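Local coordinates for dihydrodipicolinate synthase (Agrobacterium tumefaciens, PDB 3B4U), which probably catalyses the aldol condensation of pyruvate with aspartate semialdehyde, the first committed step of lysine biosynthesis in bacteria, at residues F5-A10 / F216-V221; T12-T17 / I23-A28; G45-G50 / P248-L253; S211-F216 / P232-L237. One frame throughout, in Å; residues are numbered along the deposited sequence.

Strand, loops and helices of one TIM barrel are packed together here: interaction 1 sets a helix on a strand, the others loops on helices. Interactions 1 and 4, about 9 Å apart between centres, share F216. They meet at the barrel seam, where S8 O accepts from S211 N (2.9 Å). Interaction 3 lies about 13 Å from interaction 4 and 12 Å from interaction 2, which it joins through T13 O and K251 NZ (2.7 Å). Its GTTGE loop corresponds to the family's pyruvate-binding loop and probably borders the active site. N215 ties in interaction 2, its OD1 accepting from T12 N (3.1 Å), though the centres of interactions 2 and 4 are about 21 Å apart.

Interaction 1 of 4, residues F5-A10 / F216-V221; sequences FGLSAA and FLTQEV
The seam of the TIM barrel, where the first strand (6-10) lies parallel to the last (208-211), has an outer layer, and here L7 supplies the strand's part of it by packing on T218 and V221 of helix 218-225. It is a good example of how a barrel strand carries its outer helix: one branched side chain reaches two residues a helix turn apart. L7 CG stands opposite the backbone N (chi1 178°), which sends the fork of the leucine straight out at the helix. Of its two methyls, CD1 meets V221 CG1 at 3.7 Å, the two side chains being roughly perpendicular. The other methyl, CD2, lies against the backbone of the first helical turn, 3.7 Å from T218 O, with T218 CG2 a little farther from CD2 at 4.1 Å. The threonine thus turns its methyl to the strand, while its hydroxyl OG1 bonds to A214 O in the preceding loop. L217 holds the N-cap position, and the first turn closes with a bond from V221 N to L217 O (3.0 Å). On the adjoining strand, S211 also touches both side chains, so it joins L7 and V221 where sheet and helix meet. L7 itself is fixed through its backbone to D39, whose carboxylate accepts from L7 N. No hydrogen bond or charge spans the two segments, and all three touching residues are buried. The helix is therefore held against the strand here by apolar packing, with the polar links made to other parts of the barrel.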
loop_
_atom_site.group_PDB
_atom_site.type_symbol
_atom_site.label_atom_id
_atom_site.label_comp_id
_atom_site.label_asym_id
_atom_site.label_seq_id
_atom_site.Cartn_x
_atom_site.Cartn_y
_atom_site.Cartn_z
ATOM N N PHE B 5 -12.436 -14.974 20.494
ATOM C CA PHE B 5 -11.151 -14.390 20.154
ATOM C C PHE B 5 -10.476 -13.738 21.356
ATOM O O PHE B 5 -9.285 -13.985 21.620
ATOM C CB PHE B 5 -11.344 -13.393 19.002
ATOM C CG PHE B 5 -10.062 -12.748 18.554
ATOM C CD1 PHE B 5 -9.277 -13.335 17.588
ATOM C CD2 PHE B 5 -9.624 -11.569 19.130
ATOM C CE1 PHE B 5 -8.084 -12.764 17.200
ATOM C CE2 PHE B 5 -8.444 -10.960 18.729
ATOM C CZ PHE B 5 -7.666 -11.578 17.765
ATOM N N GLY B 6 -11.204 -12.901 22.079
ATOM C CA GLY B 6 -10.684 -12.271 23.282
ATOM C C GLY B 6 -9.899 -11.002 22.985
ATOM O O GLY B 6 -10.246 -10.216 22.102
ATOM N N LEU B 7 -8.850 -10.798 23.764
ATOM C CA LEU B 7 -8.001 -9.621 23.644
ATOM C C LEU B 7 -6.686 -9.998 22.977
ATOM O O LEU B 7 -5.958 -10.865 23.465
ATOM C CB LEU B 7 -7.712 -9.015 25.033
ATOM C CG LEU B 7 -6.785 -7.813 25.003
ATOM C CD1 LEU B 7 -7.336 -6.681 24.101
ATOM C CD2 LEU B 7 -6.502 -7.296 26.412
ATOM N N SER B 8 -6.363 -9.299 21.903
ATOM C CA SER B 8 -5.057 -9.411 21.292
ATOM C C SER B 8 -4.365 -8.052 21.360
ATOM O O SER B 8 -4.984 -7.055 21.045
ATOM C CB SER B 8 -5.222 -9.873 19.841
ATOM O OG SER B 8 -3.975 -10.256 19.274
ATOM N N ALA B 9 -3.079 -8.002 21.734
ATOM C CA ALA B 9 -2.330 -6.759 21.611
ATOM C C ALA B 9 -2.040 -6.495 20.161
ATOM O O ALA B 9 -1.568 -7.391 19.448
ATOM C CB ALA B 9 -1.035 -6.838 22.381
ATOM N N ALA B 10 -2.277 -5.270 19.700
ATOM C CA ALA B 10 -1.824 -4.830 18.381
ATOM C C ALA B 10 -0.360 -4.466 18.615
ATOM O O ALA B 10 -0.005 -3.320 18.871
ATOM C CB ALA B 10 -2.651 -3.615 17.896
ATOM N N PHE B 216 -0.065 -1.119 26.687
ATOM C CA PHE B 216 0.358 -0.440 27.905
ATOM C C PHE B 216 -0.694 -0.348 28.985
ATOM O O PHE B 216 -0.336 0.072 30.080
ATOM C CB PHE B 216 0.997 0.931 27.594
ATOM C CG PHE B 216 0.055 1.885 26.947
ATOM C CD1 PHE B 216 -0.766 2.702 27.719
ATOM C CD2 PHE B 216 -0.023 2.002 25.583
ATOM C CE1 PHE B 216 -1.661 3.560 27.146
ATOM C CE2 PHE B 216 -0.930 2.865 25.005
ATOM C CZ PHE B 216 -1.752 3.654 25.799
ATOM N N LEU B 217 -1.937 -0.738 28.715
ATOM C CA LEU B 217 -3.018 -0.805 29.718
ATOM C C LEU B 217 -3.754 -2.127 29.504
ATOM O O LEU B 217 -4.959 -2.170 29.218
ATOM C CB LEU B 217 -3.958 0.397 29.646
ATOM C CG LEU B 217 -3.411 1.712 30.198
ATOM C CD1 LEU B 217 -4.308 2.877 29.719
ATOM C CD2 LEU B 217 -3.326 1.676 31.718
ATOM N N THR B 218 -3.020 -3.225 29.559
ATOM C CA THR B 218 -3.581 -4.517 29.164
ATOM C C THR B 218 -4.801 -4.925 29.984
ATOM O O THR B 218 -5.834 -5.283 29.416
ATOM C CB THR B 218 -2.524 -5.617 29.216
ATOM O OG1 THR B 218 -1.356 -5.214 28.483
ATOM C CG2 THR B 218 -3.104 -6.876 28.617
ATOM N N GLN B 219 -4.665 -4.889 31.316
ATOM C CA GLN B 219 -5.783 -5.290 32.158
ATOM C C GLN B 219 -7.016 -4.427 31.948
ATOM O O GLN B 219 -8.142 -4.926 31.933
ATOM C CB GLN B 219 -5.368 -5.279 33.630
ATOM C CG GLN B 219 -4.681 -6.545 34.053
ATOM C CD GLN B 219 -5.672 -7.689 34.145
ATOM O OE1 GLN B 219 -6.646 -7.616 34.915
ATOM N NE2 GLN B 219 -5.437 -8.760 33.412
ATOM N N GLU B 220 -6.802 -3.140 31.769
ATOM C CA GLU B 220 -7.919 -2.230 31.590
ATOM C C GLU B 220 -8.670 -2.508 30.288
ATOM O O GLU B 220 -9.899 -2.521 30.229
ATOM C CB GLU B 220 -7.448 -0.763 31.617
ATOM C CG GLU B 220 -6.945 -0.288 32.977
ATOM C CD GLU B 220 -5.538 -0.700 33.355
ATOM O OE1 GLU B 220 -4.830 -1.373 32.568
ATOM O OE2 GLU B 220 -5.145 -0.343 34.483
ATOM N N VAL B 221 -7.932 -2.767 29.222
ATOM C CA VAL B 221 -8.562 -3.119 27.952
ATOM C C VAL B 221 -9.227 -4.490 28.048
ATOM O O VAL B 221 -10.287 -4.687 27.474
ATOM C CB VAL B 221 -7.598 -3.004 26.752
ATOM C CG1 VAL B 221 -8.315 -3.385 25.471
ATOM C CG2 VAL B 221 -7.033 -1.572 26.637
#

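Interaction 2 of 4, residues T12-T17 / I23-A28; sequences TTPFKT and IDAMIA
P14 lays the CD-CG side of its ring across the root of the M26 side chain. P14 CD sits 3.5 Å from M26 CB and 3.6 Å from M26 CG, while P14 CG comes equally near the backbone, 3.6 Å from M26 N. The same ring atom, P14 CG, also reaches A25 CB at 4.0 Å, so the proline rests on two successive residues of the helix. The contact belongs to the connection between the first strand of the TIM barrel and helix 23-35: the loop leaving strand 6-10 runs on outward, and the helix then returns alongside it. M26 is extended throughout, with chi1 -169° and chi2 176°, and this carries its sulfur past the proline to the threonine before it. M26 SD lies 4.1 Å from T13 CG2, and the methyl CE ends 3.8 Å from T13 OG1. That hydroxyl has its polar partner elsewhere, in G48 O of the neighbouring loop. T12 O is buried beside the methionine, 4.3 Å from M26 CG, and has no hydrogen-bonding partner in the model. Beyond the loop, M26 also packs on I61 and F65 of helix 57-67.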
loop_
_atom_site.group_PDB
_atom_site.type_symbol
_atom_site.label_atom_id
_atom_site.label_comp_id
_atom_site.label_asym_id
_atom_site.label_seq_id
_atom_site.Cartn_x
_atom_site.Cartn_y
_atom_site.Cartn_z
ATOM N N THR B 12 3.297 -3.449 19.337
ATOM C CA THR B 12 4.292 -2.514 18.834
ATOM C C THR B 12 5.587 -3.258 18.480
ATOM O O THR B 12 5.944 -4.263 19.098
ATOM C CB THR B 12 4.534 -1.423 19.893
ATOM O OG1 THR B 12 4.677 -2.014 21.195
ATOM C CG2 THR B 12 3.369 -0.444 19.943
ATOM N N THR B 13 6.289 -2.696 17.500
ATOM C CA THR B 13 7.528 -3.265 16.987
ATOM C C THR B 13 8.660 -2.351 17.418
ATOM O O THR B 13 8.676 -1.188 17.013
ATOM C CB THR B 13 7.500 -3.374 15.464
ATOM O OG1 THR B 13 6.389 -4.191 15.055
ATOM C CG2 THR B 13 8.786 -3.993 14.929
ATOM N N PRO B 14 9.622 -2.843 18.224
ATOM C CA PRO B 14 10.726 -2.012 18.676
ATOM C C PRO B 14 11.874 -2.033 17.688
ATOM O O PRO B 14 12.233 -3.089 17.186
ATOM C CB PRO B 14 11.130 -2.658 20.007
ATOM C CG PRO B 14 10.841 -4.128 19.811
ATOM C CD PRO B 14 9.675 -4.187 18.816
ATOM N N PHE B 15 12.472 -0.869 17.456
ATOM C CA PHE B 15 13.623 -0.723 16.569
ATOM C C PHE B 15 14.854 -0.244 17.334
ATOM O O PHE B 15 14.768 0.638 18.171
ATOM C CB PHE B 15 13.337 0.267 15.445
ATOM C CG PHE B 15 12.100 -0.066 14.689
ATOM C CD1 PHE B 15 12.060 -1.169 13.835
ATOM C CD2 PHE B 15 10.949 0.703 14.834
ATOM C CE1 PHE B 15 10.888 -1.509 13.147
ATOM C CE2 PHE B 15 9.804 0.370 14.152
ATOM C CZ PHE B 15 9.772 -0.733 13.316
ATOM N N LYS B 16 15.999 -0.821 16.991
ATOM C CA LYS B 16 17.299 -0.335 17.496
ATOM C C LYS B 16 17.676 0.961 16.828
ATOM O O LYS B 16 17.060 1.369 15.867
ATOM C CB LYS B 16 18.364 -1.364 17.188
ATOM C CG LYS B 16 18.109 -2.695 17.834
ATOM C CD LYS B 16 19.293 -3.637 17.629
ATOM C CE LYS B 16 18.939 -5.021 18.080
ATOM N NZ LYS B 16 18.771 -5.053 19.556
ATOM N N THR B 17 18.717 1.631 17.350
ATOM C CA THR B 17 19.165 2.906 16.793
ATOM C C THR B 17 19.536 2.777 15.338
ATOM O O THR B 17 19.273 3.702 14.567
ATOM C CB THR B 17 20.362 3.485 17.570
ATOM O OG1 THR B 17 19.997 3.593 18.952
ATOM C CG2 THR B 17 20.759 4.873 17.022
ATOM N N ILE B 23 14.535 -7.849 18.254
ATOM C CA ILE B 23 13.695 -9.020 18.366
ATOM C C ILE B 23 13.551 -9.495 19.818
ATOM O O ILE B 23 12.453 -9.884 20.235
ATOM C CB ILE B 23 14.199 -10.159 17.447
ATOM C CG1 ILE B 23 13.213 -11.318 17.424
ATOM C CG2 ILE B 23 15.583 -10.686 17.876
ATOM C CD1 ILE B 23 11.830 -10.977 16.970
ATOM N N ASP B 24 14.612 -9.410 20.615
ATOM C CA ASP B 24 14.477 -9.826 22.007
ATOM C C ASP B 24 13.513 -8.929 22.758
ATOM O O ASP B 24 12.703 -9.442 23.537
ATOM C CB ASP B 24 15.846 -9.846 22.726
ATOM C CG ASP B 24 16.795 -10.914 22.197
ATOM O OD1 ASP B 24 16.364 -11.840 21.483
ATOM O OD2 ASP B 24 17.991 -10.822 22.553
ATOM N N ALA B 25 13.609 -7.628 22.550
ATOM C CA ALA B 25 12.688 -6.688 23.204
ATOM C C ALA B 25 11.256 -6.923 22.745
ATOM O O ALA B 25 10.310 -6.831 23.552
ATOM C CB ALA B 25 13.079 -5.243 22.911
ATOM N N MET B 26 11.090 -7.286 21.470
ATOM C CA MET B 26 9.759 -7.512 20.926
ATOM C C MET B 26 9.105 -8.725 21.554
ATOM O O MET B 26 7.933 -8.694 21.943
ATOM C CB MET B 26 9.858 -7.641 19.416
ATOM C CG MET B 26 8.529 -7.621 18.722
ATOM S SD MET B 26 8.811 -7.674 16.808
ATOM C CE MET B 26 6.968 -7.752 16.238
ATOM N N ILE B 27 9.884 -9.799 21.663
ATOM C CA ILE B 27 9.389 -11.024 22.263
ATOM C C ILE B 27 9.081 -10.807 23.745
ATOM O O ILE B 27 8.084 -11.275 24.253
ATOM C CB ILE B 27 10.387 -12.177 22.036
ATOM C CG1 ILE B 27 10.357 -12.552 20.555
ATOM C CG2 ILE B 27 10.089 -13.356 22.907
ATOM C CD1 ILE B 27 11.493 -13.434 20.069
ATOM N N ALA B 28 9.956 -10.103 24.448
ATOM C CA ALA B 28 9.721 -9.820 25.874
ATOM C C ALA B 28 8.444 -8.982 26.084
ATOM O O ALA B 28 7.677 -9.228 27.016
ATOM C CB ALA B 28 10.958 -9.129 26.491
#

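Interaction 3 of 4, residues G45-G50 / P248-L253; sequences GTTGEG and PAVKVL
K251 leaves helix 246-258 with CB pointed at the loop 45-50 of this TIM barrel, whose GTTGE sequence matches the loop that binds the pyruvate carboxylate in relatives and probably does so here. From CB the chain turns with CG beside the backbone N (chi1 -70°), where CG touches the methyl CG2 of T12. The chain then bends by rotation about CG-CD, chi3 109°, away from a staggered value, and the bend wraps the end of the lysine round one carboxylate oxygen. K251 CD and CE each lie 3.5 Å from E49 OE2, and NZ closes on that same E49 OE2 at 2.7 Å in a salt bridge. The oxygen is approached on its syn lone pair, the side facing E49 OE1. The backbone carbonyls of T13 and D265 also take bonds from NZ, so three oxygens grip a buried ammonium, and the ring of F15 packs beside it. E49 ends a type I turn that starts at T46 and is closed by E49 N and T46 O (3.0 Å). At the head of this turn, T46 OG1 bonds to Y139 OH and to the hydroxyl of Y109 of the second subunit, an arrangement like the threonine-tyrosine relay of better-known relatives. Apart from the ion pair, at the other end of the contact, T47 CG2 rests 4.0 Å from V250 CG1.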
loop_
_atom_site.group_PDB
_atom_site.type_symbol
_atom_site.label_atom_id
_atom_site.label_comp_id
_atom_site.label_asym_id
_atom_site.label_seq_id
_atom_site.Cartn_x
_atom_site.Cartn_y
_atom_site.Cartn_z
ATOM N N GLY B 45 0.545 -5.569 12.547
ATOM C CA GLY B 45 -0.643 -4.770 12.267
ATOM C C GLY B 45 -0.271 -3.307 12.128
ATOM O O GLY B 45 0.903 -2.938 12.097
ATOM N N THR B 46 -1.280 -2.449 12.113
ATOM C CA THR B 46 -1.065 -1.024 11.963
ATOM C C THR B 46 -0.185 -0.477 13.096
ATOM O O THR B 46 0.784 0.241 12.851
ATOM C CB THR B 46 -2.411 -0.313 11.899
ATOM O OG1 THR B 46 -3.175 -0.829 10.795
ATOM C CG2 THR B 46 -2.262 1.192 11.746
ATOM N N THR B 47 -0.519 -0.833 14.335
ATOM C CA THR B 47 0.210 -0.373 15.512
ATOM C C THR B 47 1.611 -0.945 15.596
ATOM O O THR B 47 2.493 -0.385 16.225
ATOM C CB THR B 47 -0.607 -0.673 16.795
ATOM O OG1 THR B 47 -1.941 -0.184 16.614
ATOM C CG2 THR B 47 0.017 -0.009 18.009
ATOM N N GLY B 48 1.802 -2.082 14.951
ATOM C CA GLY B 48 3.100 -2.710 14.764
ATOM C C GLY B 48 3.888 -2.144 13.620
ATOM O O GLY B 48 4.952 -2.697 13.321
ATOM N N GLU B 49 3.419 -1.118 12.933
ATOM C CA GLU B 49 4.120 -0.608 11.775
ATOM C C GLU B 49 4.373 -1.729 10.773
ATOM O O GLU B 49 5.380 -1.777 10.073
ATOM C CB GLU B 49 5.421 0.113 12.156
ATOM C CG GLU B 49 5.172 1.331 13.004
ATOM C CD GLU B 49 6.429 1.842 13.655
ATOM O OE1 GLU B 49 7.249 2.465 12.937
ATOM O OE2 GLU B 49 6.580 1.648 14.885
ATOM N N GLY B 50 3.388 -2.622 10.604
ATOM C CA GLY B 50 3.593 -3.797 9.775
ATOM C C GLY B 50 3.859 -3.463 8.331
ATOM O O GLY B 50 4.644 -4.126 7.676
ATOM N N PRO B 248 3.016 6.386 16.932
ATOM C CA PRO B 248 4.105 6.934 17.739
ATOM C C PRO B 248 3.684 7.273 19.197
ATOM O O PRO B 248 4.455 7.054 20.124
ATOM C CB PRO B 248 4.541 8.162 16.930
ATOM C CG PRO B 248 4.175 7.828 15.482
ATOM C CD PRO B 248 2.861 7.103 15.650
ATOM N N ALA B 249 2.464 7.765 19.401
ATOM C CA ALA B 249 1.993 8.065 20.754
ATOM C C ALA B 249 1.782 6.821 21.608
ATOM O O ALA B 249 2.107 6.806 22.784
ATOM C CB ALA B 249 0.729 8.917 20.714
ATOM N N VAL B 250 1.261 5.752 21.011
ATOM C CA VAL B 250 1.167 4.501 21.726
ATOM C C VAL B 250 2.536 4.037 22.200
ATOM O O VAL B 250 2.722 3.617 23.345
ATOM C CB VAL B 250 0.515 3.421 20.814
ATOM C CG1 VAL B 250 0.713 2.029 21.387
ATOM C CG2 VAL B 250 -0.968 3.686 20.662
ATOM N N LYS B 251 3.528 4.133 21.313
ATOM C CA LYS B 251 4.886 3.740 21.690
ATOM C C LYS B 251 5.460 4.578 22.834
ATOM O O LYS B 251 6.125 4.050 23.724
ATOM C CB LYS B 251 5.784 3.745 20.459
ATOM C CG LYS B 251 5.468 2.608 19.473
ATOM C CD LYS B 251 6.381 2.648 18.231
ATOM C CE LYS B 251 7.363 1.495 18.253
ATOM N NZ LYS B 251 8.227 1.513 17.051
ATOM N N VAL B 252 5.160 5.874 22.835
ATOM C CA VAL B 252 5.564 6.734 23.957
ATOM C C VAL B 252 5.012 6.177 25.276
ATOM O O VAL B 252 5.698 6.146 26.270
ATOM C CB VAL B 252 5.062 8.196 23.729
ATOM C CG1 VAL B 252 5.116 9.016 25.008
ATOM C CG2 VAL B 252 5.825 8.911 22.635
ATOM N N LEU B 253 3.769 5.712 25.267
ATOM C CA LEU B 253 3.169 5.193 26.490
ATOM C C LEU B 253 3.647 3.796 26.859
ATOM O O LEU B 253 3.710 3.471 28.037
ATOM C CB LEU B 253 1.646 5.324 26.439
ATOM C CG LEU B 253 1.207 6.798 26.522
ATOM C CD1 LEU B 253 -0.306 6.903 26.403
ATOM C CD2 LEU B 253 1.645 7.462 27.841
#

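Interaction 4 of 4, residues S211-F216 / P232-L237; sequences SGVANF and PRIVDL
V213 and L237, with I234 close behind, bury most of the surface between the turn 211-216 and helix 232-240, and F216 completes the set. The contact consists of two separate touches. In the first, V213 and I234 lie alongside each other, pointing opposite ways, and V213 CG1 meets I234 CD1 at 3.9 Å. A chi1 of 170° swings the CG1 branch of V213 away from its backbone N and toward the helix. In the second, one helix turn on, L237 sends CD2 to the rim of the F216 ring. The methyl lies in the ring plane, 3.9 Å from F216 CE1 and 4.1 Å from F216 CZ, and so meets the ring at its edge. One face has V213 O over its centre, 3.6 Å above the plane, and the same carbonyl accepts from F216 N. With chi1 at 63°, the ring is folded back over its own turn to reach that carbonyl. The turn is well braced: S211 OG accepts from A214 N (3.0 Å) in an ST motif, and G212 O takes bonds from both the backbone N and the side-chain ND2 of N215, the latter at 2.9 Å. In the fold, this turn follows the last barrel strand, 208-211, and leads into helix 218-225, whose V221 and M224 lie against V213 and I234 respectively. F216 is packed further by V250 and L253 of helix 246-258 and by F285 of helix 275-289, while L288 of that last helix backs L237.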
loop_
_atom_site.group_PDB
_atom_site.type_symbol
_atom_site.label_atom_id
_atom_site.label_comp_id
_atom_site.label_asym_id
_atom_site.label_seq_id
_atom_site.Cartn_x
_atom_site.Cartn_y
_atom_site.Cartn_z
ATOM N N SER B 211 -5.950 -4.563 19.983
ATOM C CA SER B 211 -5.920 -3.245 20.626
ATOM C C SER B 211 -4.537 -2.641 20.740
ATOM O O SER B 211 -3.637 -3.269 21.299
ATOM C CB SER B 211 -6.515 -3.382 22.020
ATOM O OG SER B 211 -6.236 -2.230 22.822
ATOM N N GLY B 212 -4.378 -1.399 20.311
ATOM C CA GLY B 212 -3.145 -0.667 20.510
ATOM C C GLY B 212 -2.918 -0.244 21.958
ATOM O O GLY B 212 -1.812 -0.339 22.476
ATOM N N VAL B 213 -3.969 0.216 22.626
ATOM C CA VAL B 213 -3.869 0.615 24.014
ATOM C C VAL B 213 -3.485 -0.551 24.904
ATOM O O VAL B 213 -2.846 -0.349 25.927
ATOM C CB VAL B 213 -5.185 1.333 24.478
ATOM C CG1 VAL B 213 -5.208 1.542 25.972
ATOM C CG2 VAL B 213 -5.360 2.648 23.695
ATOM N N ALA B 214 -3.834 -1.775 24.509
ATOM C CA ALA B 214 -3.475 -2.959 25.262
ATOM C C ALA B 214 -1.964 -3.214 25.308
ATOM O O ALA B 214 -1.537 -4.049 26.093
ATOM C CB ALA B 214 -4.193 -4.210 24.709
ATOM N N ASN B 215 -1.165 -2.482 24.540
ATOM C CA ASN B 215 0.294 -2.555 24.712
ATOM C C ASN B 215 0.747 -1.963 26.047
ATOM O O ASN B 215 1.842 -2.293 26.495
ATOM C CB ASN B 215 1.011 -1.786 23.611
ATOM C CG ASN B 215 1.036 -2.517 22.290
ATOM O OD1 ASN B 215 1.846 -3.436 22.108
ATOM N ND2 ASN B 215 0.199 -2.100 21.373
ATOM N N PHE B 216 -0.065 -1.119 26.687
ATOM C CA PHE B 216 0.358 -0.440 27.905
ATOM C C PHE B 216 -0.694 -0.348 28.985
ATOM O O PHE B 216 -0.336 0.072 30.080
ATOM C CB PHE B 216 0.997 0.931 27.594
ATOM C CG PHE B 216 0.055 1.885 26.947
ATOM C CD1 PHE B 216 -0.766 2.702 27.719
ATOM C CD2 PHE B 216 -0.023 2.002 25.583
ATOM C CE1 PHE B 216 -1.661 3.560 27.146
ATOM C CE2 PHE B 216 -0.930 2.865 25.005
ATOM C CZ PHE B 216 -1.752 3.654 25.799
ATOM N N PRO B 232 -14.480 4.612 31.047
ATOM C CA PRO B 232 -14.401 5.970 30.541
ATOM C C PRO B 232 -12.998 6.563 30.494
ATOM O O PRO B 232 -12.723 7.409 29.649
ATOM C CB PRO B 232 -15.318 6.745 31.498
ATOM C CG PRO B 232 -16.358 5.724 31.867
ATOM C CD PRO B 232 -15.537 4.470 32.067
ATOM N N ARG B 233 -12.101 6.125 31.357
ATOM C CA ARG B 233 -10.735 6.649 31.340
ATOM C C ARG B 233 -10.027 6.324 30.020
ATOM O O ARG B 233 -9.260 7.111 29.508
ATOM C CB ARG B 233 -9.906 6.049 32.468
ATOM C CG ARG B 233 -10.413 6.291 33.879
ATOM C CD ARG B 233 -9.599 5.511 34.870
ATOM N NE ARG B 233 -9.732 4.068 34.620
ATOM C CZ ARG B 233 -8.982 3.134 35.188
ATOM N NH1 ARG B 233 -8.093 3.439 36.118
ATOM N NH2 ARG B 233 -9.147 1.874 34.830
ATOM N N ILE B 234 -10.267 5.127 29.484
ATOM C CA ILE B 234 -9.654 4.705 28.233
ATOM C C ILE B 234 -10.201 5.537 27.080
ATOM O O ILE B 234 -9.479 5.985 26.204
ATOM C CB ILE B 234 -9.917 3.194 28.011
ATOM C CG1 ILE B 234 -9.209 2.362 29.088
ATOM C CG2 ILE B 234 -9.499 2.746 26.593
ATOM C CD1 ILE B 234 -7.706 2.206 28.903
ATOM N N VAL B 235 -11.515 5.761 27.073
ATOM C CA VAL B 235 -12.146 6.601 26.049
ATOM C C VAL B 235 -11.528 7.994 26.073
ATOM O O VAL B 235 -11.137 8.548 25.042
ATOM C CB VAL B 235 -13.670 6.648 26.247
ATOM C CG1 VAL B 235 -14.318 7.653 25.267
ATOM C CG2 VAL B 235 -14.251 5.254 26.109
ATOM N N ASP B 236 -11.407 8.557 27.266
ATOM C CA ASP B 236 -10.814 9.878 27.416
ATOM C C ASP B 236 -9.354 9.913 26.963
ATOM O O ASP B 236 -8.940 10.841 26.302
ATOM C CB ASP B 236 -10.874 10.348 28.873
ATOM C CG ASP B 236 -12.258 10.767 29.327
ATOM O OD1 ASP B 236 -13.216 10.869 28.536
ATOM O OD2 ASP B 236 -12.349 11.045 30.546
ATOM N N LEU B 237 -8.584 8.886 27.312
ATOM C CA LEU B 237 -7.195 8.854 26.891
ATOM C C LEU B 237 -7.091 8.906 25.380
ATOM O O LEU B 237 -6.281 9.648 24.837
ATOM C CB LEU B 237 -6.499 7.614 27.425
ATOM C CG LEU B 237 -5.029 7.486 27.019
ATOM C CD1 LEU B 237 -4.225 8.649 27.632
ATOM C CD2 LEU B 237 -4.493 6.154 27.434
#